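Local coordinates for interphotoreceptor retinoid-binding protein (Xenopus laevis, PDB 1J7X) that probably binds retinoids and carries them through the interphotoreceptor matrix of the retina, at residues Gln212-Ala217 with Ile236-Leu241; Gly76-Ala81 with Phe113-Asp118; Gly204-Thr209 with Arg229-Gly234; Pro61-Lys66 with Val256-Ile261; Leu94-Phe99 with Val130-Glu135. All coordinates share one frame; numbering follows the deposited sequence.

The five contacts illustrate how a single chain ties a central beta sheet to its loops, helices and a second sheet. Contact 3 pairs two parallel strands, and contact 1 joins the loops that leave those strands; Thr-237 CG2 lies 3.7 Å from Thr-209 CB where they meet. Contact 2 reaches contact 1 through Phe-116, whose ring packs on Ala-217, and meets contact 5 where Phe-113 lies against Phe-99. Contact 4 stands apart, in the antiparallel sheet: its centre is about 17 Å from that of contact 1 and about 38 Å from that of contact 5. The residues it joins enclose the other four contacts along the chain.

Contact 1 (Gln212-Ala217 with Ile236-Leu241); sequences QTATAA and ITSGNL
Two peptide groups, those of Thr-213 and Asn-240, are the flat elements around which 212-217 and 236-241 meet. The carbonyl oxygen of Thr-213 takes two donors from Ser-238: the backbone N arrives nearly along the C=O axis at 3.1 Å, whereas OG, 2.9 Å from the same Thr-213 O, comes in tilted 34° from the carbonyl plane. Ser-238 OG reaches this oxygen because it sits between its own backbone N and carbonyl carbon (chi1 72°). From there it also touches Ala-214 CB and accepts a weak bond from Asn-240 N, whose stronger partner is Glu-218. The Asn-240 carbonyl is met almost end-on by Thr-215 N, at 2.9 Å, although the hydrogen bond is bent, with an N-H...O angle of 130°. Beside that bond the methyl Thr-215 CG2 closes to 3.2 Å from Asn-240 O, a tight fit. Near the other end, the side chains of Thr-213 and Thr-237 pass at a slant, with Thr-213 CB 3.8 Å from Thr-237 CG2, while their hydroxyls bond elsewhere, Thr-213 OG1 to Leu-147 O and Thr-237 OG1 to Glu-218 and Val-276 N. Thr-215 OG1 is bonded to Gly-153 N. Thr-215 occupies the N-cap position of helix 216-226, so the contact fastens the start of that helix to the loop linking strand 231-234 with strand 244-248, and Glu-218 in the helix's first turn binds several atoms of that loop.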
# COMPACT_ATOMS: atom_id res chain seq x y z
N GLN A 212 -6.43 10.33 -0.50
CA GLN A 212 -6.67 9.64 -1.76
C GLN A 212 -5.52 8.67 -2.14
O GLN A 212 -5.71 7.79 -2.95
CB GLN A 212 -6.88 10.61 -2.91
CG GLN A 212 -8.12 11.48 -2.69
CD GLN A 212 -8.06 12.76 -3.52
OE1 GLN A 212 -7.58 12.72 -4.67
NE2 GLN A 212 -8.51 13.91 -2.94
N THR A 213 -4.34 8.82 -1.56
CA THR A 213 -3.23 7.90 -1.87
C THR A 213 -3.63 6.46 -1.61
O THR A 213 -4.17 6.14 -0.50
CB THR A 213 -2.02 8.29 -1.05
OG1 THR A 213 -1.76 9.72 -1.20
CG2 THR A 213 -0.72 7.45 -1.42
N ALA A 214 -3.46 5.55 -2.57
CA ALA A 214 -4.00 4.21 -2.48
C ALA A 214 -3.07 3.11 -2.97
O ALA A 214 -2.15 3.38 -3.76
CB ALA A 214 -5.29 4.12 -3.22
N THR A 215 -3.46 1.90 -2.62
CA THR A 215 -2.75 0.65 -2.93
C THR A 215 -1.22 0.77 -3.02
O THR A 215 -0.53 1.15 -2.07
CB THR A 215 -3.40 0.06 -4.24
OG1 THR A 215 -3.42 1.01 -5.32
CG2 THR A 215 -4.91 -0.19 -4.06
N ALA A 216 -0.74 0.51 -4.25
CA ALA A 216 0.71 0.50 -4.47
C ALA A 216 1.38 1.76 -3.95
O ALA A 216 2.55 1.76 -3.54
CB ALA A 216 1.06 0.30 -5.91
N ALA A 217 0.70 2.94 -4.07
CA ALA A 217 1.29 4.18 -3.57
C ALA A 217 1.48 4.16 -2.05
O ALA A 217 2.43 4.71 -1.54
CB ALA A 217 0.45 5.40 -4.04
N ILE A 236 -3.30 10.93 6.49
CA ILE A 236 -3.32 9.48 6.61
C ILE A 236 -3.97 8.98 5.30
O ILE A 236 -4.94 9.58 4.78
CB ILE A 236 -4.22 9.05 7.82
CG1 ILE A 236 -3.56 9.48 9.07
CG2 ILE A 236 -4.46 7.63 7.81
CD1 ILE A 236 -4.53 9.55 10.29
N THR A 237 -3.41 7.95 4.73
CA THR A 237 -3.83 7.49 3.42
C THR A 237 -5.14 6.70 3.41
O THR A 237 -5.69 6.46 4.49
CB THR A 237 -2.70 6.75 2.72
OG1 THR A 237 -2.36 5.56 3.38
CG2 THR A 237 -1.38 7.64 2.69
N SER A 238 -5.58 6.28 2.23
CA SER A 238 -6.90 5.72 2.07
C SER A 238 -7.14 4.42 2.77
O SER A 238 -8.24 4.16 3.05
CB SER A 238 -7.22 5.56 0.56
OG SER A 238 -6.48 4.53 0.01
N GLY A 239 -6.11 3.62 3.06
CA GLY A 239 -6.26 2.32 3.66
C GLY A 239 -6.78 1.29 2.74
O GLY A 239 -7.49 0.33 3.15
N ASN A 240 -6.50 1.43 1.45
CA ASN A 240 -6.95 0.44 0.49
C ASN A 240 -5.77 -0.31 0.00
O ASN A 240 -5.08 0.19 -0.86
CB ASN A 240 -7.58 1.15 -0.72
CG ASN A 240 -8.84 1.97 -0.37
OD1 ASN A 240 -9.28 2.81 -1.16
ND2 ASN A 240 -9.40 1.73 0.82
N LEU A 241 -5.47 -1.45 0.56
CA LEU A 241 -4.35 -2.30 0.12
C LEU A 241 -4.95 -3.58 -0.49
O LEU A 241 -6.08 -3.96 -0.17
CB LEU A 241 -3.48 -2.70 1.28
CG LEU A 241 -2.73 -1.58 1.99
CD1 LEU A 241 -1.87 -2.09 3.15
CD2 LEU A 241 -1.77 -0.87 1.03

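Contact 2 (Gly76-Ala81 with Phe113-Asp118); sequences GDSIQA and FDQFAD
Ile-79 and Gln-115 set their side chains across each other at about a right angle, the amide of the glutamine lying against the isoleucine's CG1 branch. Gln-115 CG is tucked between the backbone N and the carbonyl carbon (chi1 65°) and the chain then runs out straight, which carries Gln-115 CD to 3.9 Å from Ile-79 CG1 and 3.7 Å from Ser-78 CB. Which amide atom faces Ile-79 N is doubtful, since the group may be turned over in the model. Ser-78 points its CB at 113-118, and its hydroxyl comes alongside the backbone, with OG 4.0 Å from Ala-117 CA. The methyl of Ala-117 rests 4.1 Å from Ile-79 O. A water closes the other end: it donates to Ile-79 O at 2.7 Å, accepts from Asp-118 N at 2.9 Å, and is weakly bonded to Ser-78 OG. Phe-116 O is buried without any partner in the model. The CB of Phe-116 points away from 76-81, and its ring packs on helices 158-163 and 216-226. The contact lays the loop ahead of helix 88-98 over the connection from strand 108-112 to helix 119-137, whose N-cap is Asp-118 and whose Val-121 meets Ile-79.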
# COMPACT_ATOMS: atom_id res chain seq x y z
N GLY A 76 -8.34 -0.51 -9.71
CA GLY A 76 -7.83 0.61 -10.48
C GLY A 76 -7.47 0.22 -11.91
O GLY A 76 -7.27 -0.96 -12.23
N ASP A 77 -7.42 1.24 -12.78
CA ASP A 77 -7.14 1.05 -14.18
C ASP A 77 -5.99 1.94 -14.61
O ASP A 77 -6.18 3.08 -15.03
CB ASP A 77 -8.38 1.34 -15.01
CG ASP A 77 -9.56 0.42 -14.64
OD1 ASP A 77 -9.48 -0.80 -14.91
OD2 ASP A 77 -10.61 0.85 -14.08
N SER A 78 -4.79 1.40 -14.52
CA SER A 78 -3.61 2.13 -14.92
C SER A 78 -3.15 1.68 -16.31
O SER A 78 -3.76 0.81 -16.93
CB SER A 78 -2.52 1.93 -13.87
OG SER A 78 -2.28 0.57 -13.60
N ILE A 79 -2.08 2.30 -16.81
CA ILE A 79 -1.51 2.00 -18.12
C ILE A 79 -1.29 0.51 -18.26
O ILE A 79 -0.58 -0.04 -17.45
CB ILE A 79 -0.15 2.71 -18.30
CG1 ILE A 79 -0.28 4.24 -18.09
CG2 ILE A 79 0.41 2.42 -19.70
CD1 ILE A 79 -1.26 4.86 -19.02
N GLN A 80 -1.88 -0.12 -19.27
CA GLN A 80 -1.74 -1.58 -19.48
C GLN A 80 -0.66 -1.88 -20.49
O GLN A 80 -0.47 -1.11 -21.44
CB GLN A 80 -3.04 -2.16 -19.97
CG GLN A 80 -4.11 -2.02 -18.95
CD GLN A 80 -3.75 -2.69 -17.65
OE1 GLN A 80 -3.49 -3.89 -17.62
NE2 GLN A 80 -3.73 -1.93 -16.56
N ALA A 81 0.04 -2.99 -20.31
CA ALA A 81 1.11 -3.37 -21.22
C ALA A 81 0.62 -3.51 -22.64
O ALA A 81 1.32 -3.10 -23.60
CB ALA A 81 1.81 -4.68 -20.76
N PHE A 113 3.80 11.65 -9.82
CA PHE A 113 3.19 10.71 -10.72
C PHE A 113 1.97 10.17 -9.96
O PHE A 113 2.02 10.14 -8.74
CB PHE A 113 4.10 9.64 -11.28
CG PHE A 113 4.77 8.77 -10.23
CD1 PHE A 113 5.78 9.27 -9.44
CD2 PHE A 113 4.31 7.49 -10.01
CE1 PHE A 113 6.35 8.50 -8.53
CE2 PHE A 113 4.95 6.72 -9.11
CZ PHE A 113 5.92 7.21 -8.37
N ASP A 114 0.90 9.84 -10.66
CA ASP A 114 -0.37 9.57 -10.05
C ASP A 114 -0.94 8.11 -10.17
O ASP A 114 -2.13 7.88 -9.87
CB ASP A 114 -1.39 10.49 -10.60
CG ASP A 114 -1.11 11.93 -10.37
OD1 ASP A 114 -0.23 12.31 -9.60
OD2 ASP A 114 -1.77 12.79 -11.02
N GLN A 115 -0.09 7.21 -10.66
CA GLN A 115 -0.44 5.82 -10.71
C GLN A 115 0.83 4.98 -10.62
O GLN A 115 1.87 5.53 -10.81
CB GLN A 115 -1.20 5.55 -12.01
CG GLN A 115 -0.45 5.74 -13.22
CD GLN A 115 -1.23 5.32 -14.43
OE1 GLN A 115 -2.06 6.14 -14.96
NE2 GLN A 115 -0.88 4.15 -14.98
N PHE A 116 0.70 3.69 -10.35
CA PHE A 116 1.80 2.72 -10.32
C PHE A 116 1.35 1.68 -11.39
O PHE A 116 0.42 0.97 -11.23
CB PHE A 116 1.94 2.08 -8.96
CG PHE A 116 2.83 2.84 -8.04
CD1 PHE A 116 2.36 3.93 -7.38
CD2 PHE A 116 4.14 2.41 -7.82
CE1 PHE A 116 3.22 4.64 -6.60
CE2 PHE A 116 4.98 3.09 -6.99
CZ PHE A 116 4.51 4.19 -6.37
N ALA A 117 2.04 1.61 -12.47
CA ALA A 117 1.76 0.59 -13.47
C ALA A 117 2.48 -0.73 -13.11
O ALA A 117 3.39 -0.73 -12.32
CB ALA A 117 2.25 1.08 -14.77
N ASP A 118 2.01 -1.80 -13.72
CA ASP A 118 2.57 -3.11 -13.50
C ASP A 118 4.06 -3.10 -13.95
O ASP A 118 4.45 -2.32 -14.84
CB ASP A 118 1.81 -4.16 -14.33
CG ASP A 118 2.31 -5.55 -14.06
OD1 ASP A 118 1.98 -6.11 -12.99
OD2 ASP A 118 3.14 -6.07 -14.84
O HOH W 1 -0.43 -1.64 -15.24

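Contact 3 (Gly204-Thr209 with Arg229-Gly234); sequences GVYVLT and RATIIG
Strands 204-209 and 231-234, the two strands of a beta-alpha-beta unit crossing through helix 216-226, run side by side in parallel, pairing Tyr-206 with Thr-231, Val-207 with Ile-232 and Leu-208 with Ile-233. Four backbone bonds join them, from Thr-231 N to Val-205 O through to Thr-209 N to Ile-233 O, the latter at 2.8 Å. On one face Val-207 and Ile-232 lie alongside each other, pointing the same way, with Ile-232 CD1 3.6 Å from Val-207 CB. Ala-230 CB lies 3.7 Å from Val-205 CG1 and also touches Val-207 CG2. On the other face the Tyr-206 ring lies beside Thr-231, its CD2 3.7 Å from Thr-231 CB, and slants across Ile-233. The chain of Arg-229, bent at chi2 and chi3, lays one face of its guanidinium over Val-205 CG2. A water bridges the two segments here, accepting from Arg-229 NH2 and Val-205 N and donating to Arg-229 O. In the next shell, helix 216-226 packs on Ala-230 and Ile-232 and helix 287-296 on Tyr-206 and Ile-233. Strand 142-146 bonds to the far edge of 204-209. At the strand ends, Gly-234 CA makes a CA-H...O contact of 3.3 Å with Thr-209 O.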
# COMPACT_ATOMS: atom_id res chain seq x y z
N GLY A 204 18.16 13.67 0.94
CA GLY A 204 16.88 13.74 1.61
C GLY A 204 15.72 13.46 0.67
O GLY A 204 15.66 13.92 -0.45
N VAL A 205 14.77 12.67 1.15
CA VAL A 205 13.62 12.31 0.42
C VAL A 205 12.35 12.53 1.29
O VAL A 205 12.30 12.11 2.46
CB VAL A 205 13.64 10.86 -0.07
CG1 VAL A 205 12.36 10.59 -0.90
CG2 VAL A 205 14.88 10.57 -0.93
N TYR A 206 11.43 13.25 0.73
CA TYR A 206 10.16 13.61 1.35
C TYR A 206 8.96 13.19 0.51
O TYR A 206 8.87 13.57 -0.64
CB TYR A 206 10.15 15.08 1.60
CG TYR A 206 11.33 15.50 2.43
CD1 TYR A 206 12.56 15.76 1.84
CD2 TYR A 206 11.26 15.55 3.84
CE1 TYR A 206 13.71 16.08 2.59
CE2 TYR A 206 12.32 15.92 4.57
CZ TYR A 206 13.58 16.15 3.96
OH TYR A 206 14.66 16.44 4.78
N VAL A 207 8.09 12.29 1.05
CA VAL A 207 6.94 11.77 0.32
C VAL A 207 5.68 12.39 0.80
O VAL A 207 5.42 12.39 2.00
CB VAL A 207 6.85 10.26 0.50
CG1 VAL A 207 5.73 9.73 -0.29
CG2 VAL A 207 8.16 9.62 0.05
N LEU A 208 4.94 13.01 -0.09
CA LEU A 208 3.70 13.70 0.21
C LEU A 208 2.55 12.74 0.04
O LEU A 208 2.39 12.10 -1.02
CB LEU A 208 3.50 14.93 -0.69
CG LEU A 208 4.66 15.92 -0.79
CD1 LEU A 208 4.15 17.15 -1.53
CD2 LEU A 208 5.28 16.27 0.47
N THR A 209 1.64 12.69 1.03
CA THR A 209 0.49 11.84 0.95
C THR A 209 -0.82 12.54 1.23
O THR A 209 -0.82 13.57 1.91
CB THR A 209 0.59 10.67 2.00
OG1 THR A 209 0.66 11.30 3.31
CG2 THR A 209 1.83 9.80 1.71
N ARG A 229 13.95 5.68 4.99
CA ARG A 229 14.58 6.33 3.86
C ARG A 229 14.02 7.71 3.67
O ARG A 229 14.71 8.62 3.20
CB ARG A 229 14.40 5.43 2.63
CG ARG A 229 14.94 6.09 1.30
CD ARG A 229 16.54 6.23 1.43
NE ARG A 229 16.80 7.56 1.85
CZ ARG A 229 17.21 8.54 1.07
NH1 ARG A 229 17.62 8.34 -0.18
NH2 ARG A 229 17.25 9.72 1.58
N ALA A 230 12.68 7.89 3.83
CA ALA A 230 12.13 9.18 3.69
C ALA A 230 11.20 9.59 4.84
O ALA A 230 10.71 8.76 5.57
CB ALA A 230 11.34 9.18 2.40
N THR A 231 10.92 10.86 4.88
CA THR A 231 9.95 11.44 5.79
C THR A 231 8.62 11.52 5.02
O THR A 231 8.57 12.02 3.89
CB THR A 231 10.40 12.81 6.23
OG1 THR A 231 11.68 12.76 6.88
CG2 THR A 231 9.41 13.43 7.19
N ILE A 232 7.53 10.99 5.63
CA ILE A 232 6.25 11.02 5.02
C ILE A 232 5.49 12.25 5.56
O ILE A 232 5.36 12.47 6.77
CB ILE A 232 5.45 9.76 5.40
CG1 ILE A 232 6.28 8.50 5.17
CG2 ILE A 232 4.20 9.62 4.63
CD1 ILE A 232 6.86 8.48 3.68
N ILE A 233 4.88 13.01 4.66
CA ILE A 233 4.19 14.28 5.01
C ILE A 233 2.83 14.36 4.36
O ILE A 233 2.68 14.16 3.14
CB ILE A 233 5.06 15.48 4.57
CG1 ILE A 233 6.43 15.31 5.14
CG2 ILE A 233 4.36 16.83 4.94
CD1 ILE A 233 7.40 16.35 4.54
N GLY A 234 1.80 14.65 5.19
CA GLY A 234 0.49 14.86 4.62
C GLY A 234 -0.58 14.19 5.45
O GLY A 234 -0.50 14.27 6.66
O HOH W 2 15.55 11.22 3.65
O HOH W 3 13.93 12.40 5.54

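Contact 4 (Pro61-Lys66 with Val256-Ile261); sequences PRLVLK and VTVPII
Val-256 meets Leu-65 in a non-hydrogen-bonded pair of an antiparallel sheet, joining the short strand 64-67 to the long strand 254-265. With CG1 between backbone N and carbonyl carbon (chi1 71°), CG2 of Val-256 is the branch turned to Leu-65 CD1, 3.9 Å away, and it also lies near Leu-63 CD1. Next, Thr-257 forms the hydrogen-bonded pair with Val-64: Thr-257 N donates to Val-64 O at 2.9 Å, and Val-64 N to Thr-257 O at 3.0 Å, in the carbonyl plane. A water donates to Val-64 O near the Thr-257 hydroxyl. Val-258 turns its CB away from 61-66, but its CG2 still comes within 3.8 Å of Leu-63 CD1, the two side chains lying alongside and pointing the same way; Ile-14 and Leu-15 of helix 2-18 pack on this side. With Pro-259 the pairing gives way to side-chain packing. Its ring meets Leu-63 CB with CD, and puts CB over the centre of one face of the Arg-62 guanidinium. That group, bent into place at chi3, is held by a salt bridge from NE to Asp-60 and by Asn-262. At the edge of the same guanidinium, Arg-62 NH1 gives a weak bond, 3.0 Å long, to Ile-261 O.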
# COMPACT_ATOMS: atom_id res chain seq x y z
N PRO A 61 -8.38 -4.87 12.25
CA PRO A 61 -9.43 -4.13 11.55
C PRO A 61 -9.74 -4.54 10.07
O PRO A 61 -10.78 -4.15 9.54
CB PRO A 61 -8.93 -2.63 11.58
CG PRO A 61 -7.94 -2.58 12.63
CD PRO A 61 -7.29 -4.00 12.71
N ARG A 62 -8.86 -5.32 9.47
CA ARG A 62 -9.03 -5.74 8.09
C ARG A 62 -10.14 -6.80 7.95
O ARG A 62 -10.77 -6.91 6.92
CB ARG A 62 -7.70 -6.29 7.55
CG ARG A 62 -6.50 -5.35 7.57
CD ARG A 62 -5.25 -6.03 7.19
NE ARG A 62 -4.96 -7.14 8.12
CZ ARG A 62 -4.12 -8.09 7.87
NH1 ARG A 62 -3.30 -8.00 6.84
NH2 ARG A 62 -4.06 -9.10 8.71
N LEU A 63 -10.37 -7.58 9.02
CA LEU A 63 -11.34 -8.63 9.07
C LEU A 63 -12.59 -7.98 9.53
O LEU A 63 -12.73 -7.60 10.71
CB LEU A 63 -10.87 -9.70 10.07
CG LEU A 63 -11.80 -10.79 10.44
CD1 LEU A 63 -12.13 -11.52 9.13
CD2 LEU A 63 -11.21 -11.74 11.51
N VAL A 64 -13.56 -7.87 8.64
CA VAL A 64 -14.80 -7.26 8.97
C VAL A 64 -16.03 -7.73 8.18
O VAL A 64 -15.97 -7.94 6.95
CB VAL A 64 -14.70 -5.69 8.83
CG1 VAL A 64 -14.09 -5.36 7.52
CG2 VAL A 64 -16.03 -4.98 9.06
N LEU A 65 -17.09 -7.94 8.91
CA LEU A 65 -18.37 -8.28 8.32
C LEU A 65 -19.07 -7.02 7.94
O LEU A 65 -19.16 -6.07 8.74
CB LEU A 65 -19.27 -9.05 9.26
CG LEU A 65 -18.93 -10.56 9.44
CD1 LEU A 65 -17.86 -10.85 10.41
CD2 LEU A 65 -20.22 -11.37 9.94
N LYS A 66 -19.58 -7.01 6.73
CA LYS A 66 -20.26 -5.81 6.30
C LYS A 66 -21.47 -6.20 5.38
O LYS A 66 -21.58 -7.34 4.88
CB LYS A 66 -19.34 -4.96 5.44
CG LYS A 66 -18.14 -4.36 6.17
CD LYS A 66 -17.38 -3.46 5.20
CE LYS A 66 -16.23 -2.83 5.87
NZ LYS A 66 -15.52 -1.95 4.89
N VAL A 256 -18.17 -11.07 4.29
CA VAL A 256 -16.99 -10.85 5.13
C VAL A 256 -15.71 -10.57 4.33
O VAL A 256 -15.35 -11.25 3.40
CB VAL A 256 -16.79 -12.00 6.18
CG1 VAL A 256 -16.35 -13.27 5.46
CG2 VAL A 256 -15.71 -11.65 7.21
N THR A 257 -14.97 -9.49 4.68
CA THR A 257 -13.69 -9.21 4.09
C THR A 257 -12.67 -9.72 4.98
O THR A 257 -12.70 -9.46 6.20
CB THR A 257 -13.42 -7.66 3.94
OG1 THR A 257 -14.43 -7.08 3.16
CG2 THR A 257 -12.09 -7.41 3.22
N VAL A 258 -11.85 -10.56 4.40
CA VAL A 258 -10.81 -11.26 5.13
C VAL A 258 -9.41 -11.02 4.62
O VAL A 258 -9.13 -11.20 3.43
CB VAL A 258 -11.09 -12.80 5.11
CG1 VAL A 258 -10.04 -13.51 5.88
CG2 VAL A 258 -12.46 -13.08 5.66
N PRO A 259 -8.49 -10.58 5.49
CA PRO A 259 -7.14 -10.41 5.02
C PRO A 259 -6.51 -11.74 4.78
O PRO A 259 -6.55 -12.52 5.66
CB PRO A 259 -6.46 -9.66 6.16
CG PRO A 259 -7.26 -10.11 7.39
CD PRO A 259 -8.64 -10.14 6.89
N ILE A 260 -6.08 -12.02 3.56
CA ILE A 260 -5.45 -13.30 3.24
C ILE A 260 -3.96 -13.17 3.22
O ILE A 260 -3.23 -14.13 3.17
CB ILE A 260 -5.92 -13.81 1.89
CG1 ILE A 260 -5.42 -12.82 0.77
CG2 ILE A 260 -7.45 -13.94 1.79
CD1 ILE A 260 -5.67 -13.33 -0.64
N ILE A 261 -3.43 -11.94 3.32
CA ILE A 261 -2.03 -11.77 3.30
C ILE A 261 -1.56 -10.96 4.45
O ILE A 261 -2.20 -9.91 4.78
CB ILE A 261 -1.71 -10.97 1.98
CG1 ILE A 261 -1.75 -11.89 0.78
CG2 ILE A 261 -0.37 -10.31 2.08
CD1 ILE A 261 -1.78 -11.21 -0.55
O HOH W 4 -17.43 -7.32 4.47

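Contact 5 (Leu94-Phe99 with Val130-Glu135); sequences LVNTVF and VNTVWE
Val-95 opens the contact by directing its CG1 branch at Thr-132, 3.3 Å from OG1 and 3.7 Å from CB of that threonine. The two side chains are set at a slant, and the valine rests as well on Leu-125, Phe-128 and Ile-129 of the same partner helix. One residue on, Asn-96 supplies the polar link. Thr-132 OG1 donates to Asn-96 OD1 at 2.7 Å, approaching nearly end-on to the side-chain carbonyl, with a C=O...donor angle of 161°. The CB of Thr-132 points toward 94-99, and chi1 of -58° sets the hydroxyl anti to the carbonyl carbon, within reach of Asn-96. The same Asn-96 OD1 accepts from Gln-92 NE2, so two donors grip the amide oxygen, while Phe-128 O is a weaker, competing acceptor for the Thr-132 hydroxyl. Phe-99, the first residue to leave the helical conformation, finishes the contact. Its carbonyl oxygen lies 3.6 Å from Thr-132 CG2, and its CB is 3.8 Å from Val-133 CG2, the two side chains crossing at about a right angle. A wider pi-type turn at 130-134, with Glu-135 N bonded to Val-130 O, includes both Thr-132 and Val-133. The arrangement is a helix-helix packing of 88-98 on 119-137, linked in the chain by the hairpin strands 100-104 and 108-112, in the beta-beta-alpha spiral fold of the ClpP/crotonase clan.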
# COMPACT_ATOMS: atom_id res chain seq x y z
N LEU A 94 4.72 9.84 -23.71
CA LEU A 94 3.87 9.27 -22.69
C LEU A 94 4.54 9.39 -21.29
O LEU A 94 3.95 9.85 -20.29
CB LEU A 94 3.65 7.87 -23.03
CG LEU A 94 2.74 7.08 -22.03
CD1 LEU A 94 1.41 7.81 -21.85
CD2 LEU A 94 2.56 5.64 -22.46
N VAL A 95 5.80 8.97 -21.25
CA VAL A 95 6.57 9.03 -20.01
C VAL A 95 6.56 10.51 -19.53
O VAL A 95 6.43 10.78 -18.31
CB VAL A 95 7.96 8.47 -20.17
CG1 VAL A 95 8.86 8.91 -18.99
CG2 VAL A 95 7.89 6.95 -20.30
N ASN A 96 6.69 11.44 -20.48
CA ASN A 96 6.77 12.87 -20.13
C ASN A 96 5.47 13.39 -19.51
O ASN A 96 5.46 14.38 -18.80
CB ASN A 96 7.14 13.77 -21.36
CG ASN A 96 8.66 13.71 -21.73
OD1 ASN A 96 9.46 13.28 -20.90
ND2 ASN A 96 8.99 13.96 -23.00
N THR A 97 4.40 12.74 -19.79
CA THR A 97 3.13 13.16 -19.20
C THR A 97 2.74 12.35 -17.94
O THR A 97 1.96 12.79 -17.14
CB THR A 97 1.96 13.09 -20.18
OG1 THR A 97 1.86 11.84 -20.73
CG2 THR A 97 2.11 13.98 -21.37
N VAL A 98 3.29 11.15 -17.79
CA VAL A 98 3.06 10.32 -16.62
C VAL A 98 3.82 10.86 -15.44
O VAL A 98 3.34 10.83 -14.29
CB VAL A 98 3.44 8.85 -16.83
CG1 VAL A 98 3.48 8.09 -15.51
CG2 VAL A 98 2.56 8.21 -17.82
N PHE A 99 5.03 11.31 -15.67
CA PHE A 99 5.92 11.83 -14.58
C PHE A 99 6.19 13.29 -14.73
O PHE A 99 6.77 13.67 -15.75
CB PHE A 99 7.23 11.10 -14.55
CG PHE A 99 7.14 9.61 -14.43
CD1 PHE A 99 7.06 9.01 -13.16
CD2 PHE A 99 7.04 8.78 -15.50
CE1 PHE A 99 6.93 7.71 -13.08
CE2 PHE A 99 6.96 7.47 -15.42
CZ PHE A 99 6.97 6.89 -14.17
N VAL A 130 14.46 7.15 -17.65
CA VAL A 130 15.80 7.67 -17.40
C VAL A 130 15.93 9.16 -17.73
O VAL A 130 16.57 9.94 -16.97
CB VAL A 130 16.87 6.91 -18.20
CG1 VAL A 130 18.20 7.61 -18.13
CG2 VAL A 130 17.00 5.45 -17.73
N ASN A 131 15.38 9.54 -18.88
CA ASN A 131 15.48 10.90 -19.37
C ASN A 131 14.52 11.83 -18.60
O ASN A 131 14.84 12.95 -18.30
CB ASN A 131 15.07 10.95 -20.86
CG ASN A 131 16.05 10.22 -21.73
OD1 ASN A 131 17.26 10.28 -21.46
ND2 ASN A 131 15.56 9.55 -22.80
N THR A 132 13.31 11.35 -18.28
CA THR A 132 12.33 12.23 -17.62
C THR A 132 12.59 12.41 -16.12
O THR A 132 12.42 13.50 -15.56
CB THR A 132 10.99 11.66 -17.87
OG1 THR A 132 10.78 11.58 -19.29
CG2 THR A 132 9.78 12.52 -17.34
N VAL A 133 13.03 11.39 -15.48
CA VAL A 133 13.10 11.42 -14.01
C VAL A 133 14.50 11.33 -13.49
O VAL A 133 14.99 12.27 -12.97
CB VAL A 133 12.28 10.30 -13.40
CG1 VAL A 133 12.39 10.32 -11.84
CG2 VAL A 133 10.89 10.41 -13.84
N TRP A 134 15.18 10.19 -13.66
CA TRP A 134 16.40 9.90 -13.01
C TRP A 134 17.56 10.87 -13.31
O TRP A 134 18.25 11.29 -12.42
CB TRP A 134 16.80 8.43 -13.21
CG TRP A 134 15.63 7.51 -12.81
CD1 TRP A 134 14.99 6.64 -13.59
CD2 TRP A 134 14.96 7.47 -11.54
NE1 TRP A 134 13.95 6.05 -12.90
CE2 TRP A 134 13.95 6.53 -11.62
CE3 TRP A 134 15.14 8.17 -10.32
CZ2 TRP A 134 13.08 6.31 -10.57
CZ3 TRP A 134 14.35 7.87 -9.24
CH2 TRP A 134 13.31 6.95 -9.41
N GLU A 135 17.69 11.23 -14.58
CA GLU A 135 18.77 12.17 -14.96
C GLU A 135 18.48 13.56 -14.47
O GLU A 135 19.33 14.10 -13.79
CB GLU A 135 19.02 12.14 -16.46
CG GLU A 135 20.06 13.30 -16.83
CD GLU A 135 21.42 13.23 -16.15
OE1 GLU A 135 21.92 12.15 -15.81
OE2 GLU A 135 22.08 14.35 -15.99